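Local coordinates for PUA domain-containing protein (Archaeoglobus fulgidus DSM 4304, PDB 2Q07), which is of unknown function but, as a PUA-domain member of the archaeosine synthase type 1 family, probably binds RNA in archaeosine-tRNA biosynthesis, at residues Arg20-Tyr25 against Ile108-Phe113. Residues are numbered along the deposited sequence; the frame is centred on the assembly and turned at random.
Sequences RALECY and IEKGGF
Lys110 sets CG anti to its own backbone N (chi1 168°) and then bends at its second and last torsions, a path that brings NZ to the C-terminal end of helix 16-24; Tyr25, with chi1 at -171°, places its ring so that the CZ and OH end meets Phe113. The lysine holds that helix end chiefly through Leu22 O, in the alpha/beta DUF5591 region, probably UDG-like, of this fragment of a longer protein. Lys110 NZ donates to Leu22 O at 2.8 Å, lying in the carbonyl plane with a C=O...N angle of 151°. A weak second bond runs from the same NZ to Tyr25 O at 3.5 Å. One water accepts from Lys110 NZ (2.8 Å) and donates to Glu23 O (2.7 Å), so the ammonium is held on several sides, and its charge would probably be eased by the carbonyls' partial negative charge. The aliphatic part of the lysine is used too: Leu22 CD1 packs on Lys110 CB at 3.6 Å.

Deeper in, the Tyr25 and Phe113 side chains meet from opposing sides of the contact, and Tyr25 CZ lies 3.9 Å from Phe113 CZ. Phe107 meets the tyrosine ring edge-to-face, while Ile63 of the central sheet also touches it. A serine in place of Tyr25 would probably open a gap beside Phe113 and leave Phe107 without its aromatic partner. A CB at Gly111 would run into Phe113 CE1, and the chain leaves the helix at Gly112, whose phi is positive. At the Phe113 ring's edge, near its plane, Tyr25 OH stands 3.2 Å from Phe113 CZ.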
loop_
_atom_site.group_PDB
_atom_site.type_symbol
_atom_site.label_atom_id
_atom_site.label_comp_id
_atom_site.label_asym_id
_atom_site.label_seq_id
_atom_site.Cartn_x
_atom_site.Cartn_y
_atom_site.Cartn_z
ATOM N N ARG A 20 -4.128 -3.907 8.428
ATOM C CA ARG A 20 -4.879 -3.695 7.201
ATOM C C ARG A 20 -4.099 -4.171 5.984
ATOM O O ARG A 20 -4.671 -4.762 5.065
ATOM C CB ARG A 20 -5.244 -2.218 7.058
ATOM C CG ARG A 20 -6.026 -1.883 5.808
ATOM C CD ARG A 20 -7.287 -2.707 5.702
ATOM N NE ARG A 20 -8.080 -2.306 4.549
ATOM C CZ ARG A 20 -9.261 -2.829 4.238
ATOM N NH1 ARG A 20 -9.789 -3.783 4.995
ATOM N NH2 ARG A 20 -9.919 -2.391 3.174
ATOM N N ALA A 21 -2.795 -3.912 5.972
ATOM C CA ALA A 21 -1.976 -4.338 4.846
ATOM C C ALA A 21 -1.943 -5.860 4.802
ATOM O O ALA A 21 -1.989 -6.459 3.735
ATOM C CB ALA A 21 -0.555 -3.767 4.970
ATOM N N LEU A 22 -1.895 -6.483 5.973
ATOM C CA LEU A 22 -1.854 -7.934 6.054
ATOM C C LEU A 22 -3.116 -8.582 5.497
ATOM O O LEU A 22 -3.046 -9.630 4.871
ATOM C CB LEU A 22 -1.639 -8.383 7.504
ATOM C CG LEU A 22 -1.416 -9.880 7.749
ATOM C CD1 LEU A 22 -0.099 -10.339 7.141
ATOM C CD2 LEU A 22 -1.418 -10.135 9.250
ATOM N N GLU A 23 -4.278 -7.980 5.714
ATOM C CA GLU A 23 -5.485 -8.606 5.183
ATOM C C GLU A 23 -5.706 -8.306 3.701
ATOM O O GLU A 23 -6.445 -9.019 3.028
ATOM C CB GLU A 23 -6.727 -8.228 6.016
ATOM C CG GLU A 23 -7.110 -6.770 6.052
ATOM C CD GLU A 23 -8.371 -6.526 6.888
ATOM O OE1 GLU A 23 -9.436 -7.088 6.549
ATOM O OE2 GLU A 23 -8.299 -5.775 7.887
ATOM N N CYS A 24 -5.034 -7.278 3.186
ATOM C CA CYS A 24 -5.178 -6.906 1.779
ATOM C C CYS A 24 -4.040 -7.428 0.897
ATOM O O CYS A 24 -4.100 -7.320 -0.329
ATOM C CB CYS A 24 -5.260 -5.379 1.644
ATOM S SG CYS A 24 -6.620 -4.622 2.587
ATOM N N TYR A 25 -3.021 -8.000 1.528
ATOM C CA TYR A 25 -1.840 -8.509 0.831
ATOM C C TYR A 25 -2.100 -9.707 -0.076
ATOM O O TYR A 25 -2.474 -10.774 0.395
ATOM C CB TYR A 25 -0.773 -8.869 1.869
ATOM C CG TYR A 25 0.586 -9.203 1.307
ATOM C CD1 TYR A 25 1.105 -8.510 0.209
ATOM C CD2 TYR A 25 1.375 -10.186 1.899
ATOM C CE1 TYR A 25 2.382 -8.792 -0.284
ATOM C CE2 TYR A 25 2.646 -10.475 1.419
ATOM C CZ TYR A 25 3.145 -9.778 0.330
ATOM O OH TYR A 25 4.403 -10.065 -0.145
ATOM N N ILE A 108 5.052 -13.126 5.332
ATOM C CA ILE A 108 5.585 -14.291 4.642
ATOM C C ILE A 108 4.564 -15.433 4.695
ATOM O O ILE A 108 4.297 -16.088 3.689
ATOM C CB ILE A 108 6.894 -14.771 5.298
ATOM C CG1 ILE A 108 8.028 -13.806 4.958
ATOM C CG2 ILE A 108 7.229 -16.208 4.844
ATOM C CD1 ILE A 108 9.337 -14.172 5.666
ATOM N N GLU A 109 3.991 -15.665 5.870
ATOM C CA GLU A 109 3.013 -16.738 6.018
ATOM C C GLU A 109 1.673 -16.417 5.338
ATOM O O GLU A 109 1.034 -17.294 4.768
ATOM C CB GLU A 109 2.850 -17.079 7.508
ATOM C CG GLU A 109 4.120 -17.759 8.055
ATOM C CD GLU A 109 3.987 -18.340 9.459
ATOM O OE1 GLU A 109 4.548 -19.437 9.683
ATOM O OE2 GLU A 109 3.341 -17.713 10.336
ATOM N N LYS A 110 1.264 -15.153 5.377
ATOM C CA LYS A 110 0.025 -14.747 4.720
ATOM C C LYS A 110 0.206 -14.896 3.209
ATOM O O LYS A 110 -0.708 -15.301 2.496
ATOM C CB LYS A 110 -0.312 -13.283 5.045
ATOM C CG LYS A 110 -1.424 -12.694 4.162
ATOM C CD LYS A 110 -2.758 -13.391 4.406
ATOM C CE LYS A 110 -3.800 -13.038 3.334
ATOM N NZ LYS A 110 -4.177 -11.592 3.307
ATOM N N GLY A 111 1.398 -14.556 2.730
ATOM C CA GLY A 111 1.688 -14.657 1.312
ATOM C C GLY A 111 1.798 -16.093 0.827
ATOM O O GLY A 111 1.704 -16.356 -0.375
ATOM N N GLY A 112 1.998 -17.019 1.759
ATOM C CA GLY A 112 2.110 -18.428 1.413
ATOM C C GLY A 112 3.254 -18.756 0.471
ATOM O O GLY A 112 3.143 -19.665 -0.350
ATOM N N PHE A 113 4.357 -18.026 0.597
ATOM C CA PHE A 113 5.522 -18.242 -0.251
ATOM C C PHE A 113 6.197 -19.585 0.028
ATOM O O PHE A 113 6.212 -20.064 1.165
ATOM C CB PHE A 113 6.541 -17.118 -0.050
ATOM C CG PHE A 113 5.977 -15.738 -0.256
ATOM C CD1 PHE A 113 5.714 -14.908 0.838
ATOM C CD2 PHE A 113 5.710 -15.266 -1.536
ATOM C CE1 PHE A 113 5.190 -13.622 0.656
ATOM C CE2 PHE A 113 5.189 -13.988 -1.736
ATOM C CZ PHE A 113 4.927 -13.162 -0.635
HETATM O O HOH W 1 -6.847 -11.391 4.264
#